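Local coordinates for alanine racemase 1 (Caldanaerobacter subterraneus subsp. tengcongensis MB4, PDB 4Y2W), which belongs to the alanine racemase family, joining an N-terminal TIM barrel to a C-terminal domain rich in beta strands, and assembles as a pair of chains, at residues K113-E116 against K117-K121; G378-I381 against G382-N385. The protein carries 1 engineered substitution. One frame throughout, in Å; residues are numbered along the deposited sequence.

Interaction 1 of 2, residues K113-E116 against K117-K121; sequences KELE and KESLK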
ATOM      1  N   LYS A 113      -0.088  34.864   6.003  1.00 54.01           N
ATOM      2  CA  LYS A 113      -1.084  35.701   6.683  1.00 56.76           C
ATOM      3  C   LYS A 113      -2.183  34.860   7.322  1.00 56.34           C
ATOM      4  O   LYS A 113      -2.538  35.075   8.482  1.00 55.74           O
ATOM      5  CB  LYS A 113      -1.723  36.695   5.704  1.00 59.52           C
ATOM      6  CG  LYS A 113      -0.821  37.839   5.263  1.00 62.03           C
ATOM      7  CD  LYS A 113      -1.565  38.785   4.328  1.00 64.92           C
ATOM      8  CE  LYS A 113      -0.645  39.829   3.709  1.00 66.84           C
ATOM      9  NZ  LYS A 113       0.022  40.686   4.730  1.00 67.66           N
ATOM     10  N   GLU A 114      -2.722  33.916   6.553  1.00 57.12           N
ATOM     11  CA  GLU A 114      -3.766  33.004   7.037  1.00 56.87           C
ATOM     12  C   GLU A 114      -3.280  32.165   8.215  1.00 54.98           C
ATOM     13  O   GLU A 114      -4.045  31.883   9.140  1.00 55.55           O
ATOM     14  CB  GLU A 114      -4.249  32.083   5.909  1.00 58.30           C
ATOM     15  CG  GLU A 114      -5.066  32.786   4.832  1.00 59.37           C
ATOM     16  CD  GLU A 114      -5.289  31.926   3.596  1.00 60.90           C
ATOM     17  OE1 GLU A 114      -5.579  32.495   2.521  1.00 61.36           O
ATOM     18  OE2 GLU A 114      -5.174  30.685   3.689  1.00 61.87           O
ATOM     19  N   LEU A 115      -2.013  31.764   8.182  1.00 53.38           N
ATOM     20  CA  LEU A 115      -1.418  31.047   9.306  1.00 53.39           C
ATOM     21  C   LEU A 115      -1.269  31.968  10.515  1.00 54.24           C
ATOM     22  O   LEU A 115      -1.624  31.586  11.630  1.00 54.27           O
ATOM     23  CB  LEU A 115      -0.062  30.444   8.920  1.00 52.53           C
ATOM     24  CG  LEU A 115       0.686  29.653  10.007  1.00 52.10           C
ATOM     25  CD1 LEU A 115      -0.194  28.590  10.655  1.00 51.55           C
ATOM     26  CD2 LEU A 115       1.941  29.019   9.427  1.00 51.58           C
ATOM     27  N   GLU A 116      -0.751  33.177  10.287  1.00 55.82           N
ATOM     28  CA  GLU A 116      -0.560  34.165  11.359  1.00 55.88           C
ATOM     29  C   GLU A 116      -1.877  34.435  12.078  1.00 54.94           C
ATOM     30  O   GLU A 116      -1.925  34.450  13.306  1.00 54.08           O
ATOM     31  CB  GLU A 116       0.006  35.483  10.808  1.00 57.16           C
ATOM     32  CG  GLU A 116       0.563  36.414  11.885  1.00 58.27           C
ATOM     33  CD  GLU A 116       0.695  37.869  11.453  1.00 58.22           C
ATOM     34  OE1 GLU A 116       0.124  38.262  10.415  1.00 58.11           O
ATOM     35  OE2 GLU A 116       1.374  38.634  12.171  1.00 59.32           O
ATOM     36  N   LYS A 117      -2.938  34.632  11.298  1.00 54.48           N
ATOM     37  CA  LYS A 117      -4.283  34.867  11.825  1.00 55.85           C
ATOM     38  C   LYS A 117      -4.683  33.817  12.867  1.00 56.49           C
ATOM     39  O   LYS A 117      -5.160  34.159  13.952  1.00 57.26           O
ATOM     40  CB  LYS A 117      -5.290  34.884  10.670  1.00 56.91           C
ATOM     41  CG  LYS A 117      -6.698  35.331  11.037  1.00 58.75           C
ATOM     42  CD  LYS A 117      -7.552  35.497   9.784  1.00 60.54           C
ATOM     43  CE  LYS A 117      -9.045  35.415  10.080  1.00 62.36           C
ATOM     44  NZ  LYS A 117      -9.555  36.607  10.816  1.00 63.38           N
ATOM     45  N   GLU A 118      -4.469  32.545  12.536  1.00 55.48           N
ATOM     46  CA  GLU A 118      -4.775  31.437  13.446  1.00 53.79           C
ATOM     47  C   GLU A 118      -3.814  31.398  14.643  1.00 54.58           C
ATOM     48  O   GLU A 118      -4.213  31.028  15.748  1.00 54.01           O
ATOM     49  CB  GLU A 118      -4.729  30.109  12.680  1.00 52.54           C
ATOM     50  CG  GLU A 118      -5.250  28.899  13.445  1.00 51.11           C
ATOM     51  CD  GLU A 118      -6.737  28.966  13.736  1.00 49.77           C
ATOM     52  OE1 GLU A 118      -7.502  29.438  12.867  1.00 48.17           O
ATOM     53  OE2 GLU A 118      -7.140  28.531  14.834  1.00 48.57           O
ATOM     54  N   SER A 119      -2.555  31.773  14.416  1.00 55.72           N
ATOM     55  CA  SER A 119      -1.549  31.860  15.486  1.00 56.85           C
ATOM     56  C   SER A 119      -1.941  32.879  16.552  1.00 56.15           C
ATOM     57  O   SER A 119      -1.805  32.628  17.750  1.00 54.83           O
ATOM     58  CB  SER A 119      -0.183  32.253  14.911  1.00 57.72           C
ATOM     59  OG  SER A 119       0.029  31.675  13.637  1.00 58.92           O
ATOM     60  N   LEU A 120      -2.416  34.034  16.096  1.00 56.82           N
ATOM     61  CA  LEU A 120      -2.847  35.111  16.983  1.00 57.10           C
ATOM     62  C   LEU A 120      -4.187  34.788  17.642  1.00 57.07           C
ATOM     63  O   LEU A 120      -4.444  35.205  18.772  1.00 57.36           O
ATOM     64  CB  LEU A 120      -2.935  36.433  16.211  1.00 57.00           C
ATOM     65  CG  LEU A 120      -1.603  36.936  15.634  1.00 57.83           C
ATOM     66  CD1 LEU A 120      -1.821  38.121  14.701  1.00 57.78           C
ATOM     67  CD2 LEU A 120      -0.623  37.290  16.746  1.00 57.70           C
ATOM     68  N   LYS A 121      -5.029  34.041  16.934  1.00 56.86           N
ATOM     69  CA  LYS A 121      -6.319  33.606  17.459  1.00 57.12           C
ATOM     70  C   LYS A 121      -6.175  32.637  18.641  1.00 57.60           C
ATOM     71  O   LYS A 121      -7.047  32.586  19.507  1.00 58.36           O
ATOM     72  CB  LYS A 121      -7.135  32.957  16.339  1.00 58.32           C
ATOM     73  CG  LYS A 121      -8.567  32.612  16.702  1.00 59.28           C
ATOM     74  CD  LYS A 121      -9.344  32.205  15.462  1.00 60.56           C
ATOM     75  CE  LYS A 121     -10.671  31.555  15.817  1.00 61.45           C
ATOM     76  NZ  LYS A 121     -11.366  31.038  14.606  1.00 61.65           N
TER
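Leu115 O is gripped twice by one residue, Ser119. The backbone Ser119 N reaches Leu115 O at 2.9 Å, as a helix bond should, while Ser119 OG donates to the same Leu115 O at 2.6 Å from above the carbonyl plane, about 44° out of it. With chi1 at -36°, OG stands beside its own backbone N, on the side that faces the carbonyl of Leu115. The ladder of helix 109-121 carries on around the pair: Lys117 N bonds Lys113 O and Leu120 N bonds Glu116 O, while the rung from Glu118 N to Glu114 O is weak at 3.5 Å. One turn round, Glu116 and Leu120 lie side by side and point the same way, with Leu120 CD1 4.1 Å from Glu116 CG.

This helix is the link of a beta-alpha-beta unit in the TIM barrel, between strands 103-106 and 126-131. Leu115 packs on Val128 and Leu160 of the strands and on Ile97 and Val98 of helix 94-99, and both it and Ser119 meet Ala126. Lys113 NZ reaches across to Glu153 of helix 144-155 in a salt bridge. No salt bridge joins the two halves of this helix segment; the buried serine hydroxyl instead spends its hydrogen on the preceding turn, so a polar group can sit against the barrel strands with its donor satisfied locally.

Interaction 2 of 2, residues G378-I381 against G382-N385; sequences GIKI and GEVN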
ATOM      1  N   GLY A 378      17.903  -7.594  19.813  1.00 57.80           N
ATOM      2  CA  GLY A 378      17.541  -8.990  19.543  1.00 57.67           C
ATOM      3  C   GLY A 378      16.175  -9.433  20.046  1.00 57.46           C
ATOM      4  O   GLY A 378      15.631 -10.422  19.555  1.00 56.64           O
ATOM      5  N   ILE A 379      15.618  -8.701  21.013  1.00 57.07           N
ATOM      6  CA  ILE A 379      14.363  -9.079  21.668  1.00 57.73           C
ATOM      7  C   ILE A 379      13.176  -8.294  21.102  1.00 55.93           C
ATOM      8  O   ILE A 379      13.300  -7.110  20.793  1.00 54.14           O
ATOM      9  CB  ILE A 379      14.434  -8.827  23.193  1.00 59.39           C
ATOM     10  CG1 ILE A 379      15.720  -9.421  23.792  1.00 60.13           C
ATOM     11  CG2 ILE A 379      13.197  -9.382  23.895  1.00 59.38           C
ATOM     12  CD1 ILE A 379      15.885 -10.914  23.591  1.00 60.22           C
ATOM     13  N   LYS A 380      12.030  -8.964  20.984  1.00 55.63           N
ATOM     14  CA  LYS A 380      10.792  -8.340  20.519  1.00 54.66           C
ATOM     15  C   LYS A 380      10.183  -7.506  21.639  1.00 53.93           C
ATOM     16  O   LYS A 380      10.021  -7.997  22.755  1.00 53.39           O
ATOM     17  CB  LYS A 380       9.789  -9.407  20.069  1.00 55.62           C
ATOM     18  CG  LYS A 380       8.410  -8.863  19.712  1.00 56.45           C
ATOM     19  CD  LYS A 380       7.415  -9.976  19.424  1.00 56.18           C
ATOM     20  CE  LYS A 380       6.011  -9.415  19.263  1.00 57.01           C
ATOM     21  NZ  LYS A 380       4.999 -10.474  18.994  1.00 57.22           N
ATOM     22  N   ILE A 381       9.818  -6.262  21.331  1.00 53.85           N
ATOM     23  CA  ILE A 381       9.334  -5.321  22.349  1.00 54.40           C
ATOM     24  C   ILE A 381       7.970  -4.693  22.047  1.00 53.40           C
ATOM     25  O   ILE A 381       7.569  -3.742  22.717  1.00 54.10           O
ATOM     26  CB  ILE A 381      10.342  -4.174  22.566  1.00 55.31           C
ATOM     27  CG1 ILE A 381      10.511  -3.354  21.281  1.00 56.34           C
ATOM     28  CG2 ILE A 381      11.679  -4.726  23.042  1.00 54.87           C
ATOM     29  CD1 ILE A 381      10.920  -1.924  21.534  1.00 56.53           C
ATOM     30  N   GLY A 382       7.259  -5.212  21.052  1.00 52.27           N
ATOM     31  CA  GLY A 382       5.964  -4.656  20.684  1.00 50.77           C
ATOM     32  C   GLY A 382       5.607  -4.947  19.246  1.00 50.83           C
ATOM     33  O   GLY A 382       6.437  -5.423  18.469  1.00 50.38           O
ATOM     34  N   GLU A 383       4.361  -4.644  18.894  1.00 50.82           N
ATOM     35  CA  GLU A 383       3.835  -4.930  17.566  1.00 49.32           C
ATOM     36  C   GLU A 383       2.671  -4.012  17.228  1.00 48.27           C
ATOM     37  O   GLU A 383       1.988  -3.507  18.123  1.00 47.95           O
ATOM     38  CB  GLU A 383       3.362  -6.379  17.502  1.00 50.70           C
ATOM     39  CG  GLU A 383       2.283  -6.726  18.518  1.00 52.12           C
ATOM     40  CD  GLU A 383       1.812  -8.163  18.407  1.00 53.53           C
ATOM     41  OE1 GLU A 383       2.562  -9.069  18.837  1.00 54.16           O
ATOM     42  OE2 GLU A 383       0.690  -8.380  17.896  1.00 52.94           O
ATOM     43  N   VAL A 384       2.444  -3.802  15.935  1.00 46.93           N
ATOM     44  CA  VAL A 384       1.227  -3.145  15.477  1.00 46.22           C
ATOM     45  C   VAL A 384       0.581  -3.942  14.353  1.00 45.45           C
ATOM     46  O   VAL A 384       1.219  -4.280  13.354  1.00 43.31           O
ATOM     47  CB  VAL A 384       1.444  -1.670  15.047  1.00 46.51           C
ATOM     48  CG1 VAL A 384       1.918  -0.837  16.228  1.00 47.09           C
ATOM     49  CG2 VAL A 384       2.420  -1.553  13.888  1.00 46.95           C
ATOM     50  N   ASN A 385      -0.687  -4.276  14.568  1.00 45.93           N
ATOM     51  CA  ASN A 385      -1.562  -4.788  13.537  1.00 45.74           C
ATOM     52  C   ASN A 385      -2.523  -3.653  13.196  1.00 43.85           C
ATOM     53  O   ASN A 385      -3.292  -3.216  14.053  1.00 43.15           O
ATOM     54  CB  ASN A 385      -2.316  -6.011  14.060  1.00 46.96           C
ATOM     55  CG  ASN A 385      -3.109  -6.727  12.977  1.00 49.25           C
ATOM     56  OD1 ASN A 385      -2.609  -6.969  11.872  1.00 48.58           O
ATOM     57  ND2 ASN A 385      -4.349  -7.088  13.299  1.00 50.36           N
TER
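The flat carboxylate of Glu383 is met by Lys380 at one oxygen: Lys380 NZ comes in nearly in line with the C-O bond of Glu383 OE1, at 2.8 Å, and not over a face of the group. It is a salt bridge on the outer strand of a beta hairpin, 379-384 paired antiparallel with 372-376, and the two side chains slant across one another. Residues three apart on a regular strand would point to opposite sides. Here Ile381 and Gly382 both bond by their backbones to Tyr374, an arrangement consistent with a beta bulge, and the short strand segments 379-381 and 382-384 run at 55° to each other. That break lets Lys380 and Glu383 share a side, where both also touch Val6, while Ile381 and Val384 rest on Phe54 and Tyr50 of helix 48-58. Gly382 takes up backbone angles that would jam a CB against the preceding carbonyl, that of Ile381.

The lysine is fully extended, its CG anti to the backbone N (chi1 174°), and runs forward past Gly382, with Lys380 CG 4.1 Å from Gly382 N. Val373 and Phe375 of the partner strand touch it as well. The bridge itself lies at the surface, probably with solvent nearby. The lysine grips one oxygen and leaves the other well back: Lys380 NZ is 4.9 Å from Glu383 OE2.

Overall arrangement
Interaction 1 comes first along the chain and interaction 2 follows near its end, with no overlap. Their centres are 42 Å apart and their nearest atoms about 30 Å, so they do not touch. Interaction 1 lies on helix 109-121, on the outside of the eight-stranded parallel barrel; interaction 2 lies on strand 379-384, at one edge of the mixed sheet that strands 10-14 and 372-376 also build. Strand 379-384 reaches the barrel's helical layer from the sheet, packing on helix 48-58. Beyond it, Asn385 touches Glu69 of the second subunit, whereas no other chain reaches 113-121. Both are local contacts: one within a barrel helix, the other on a strand where sheet and barrel meet.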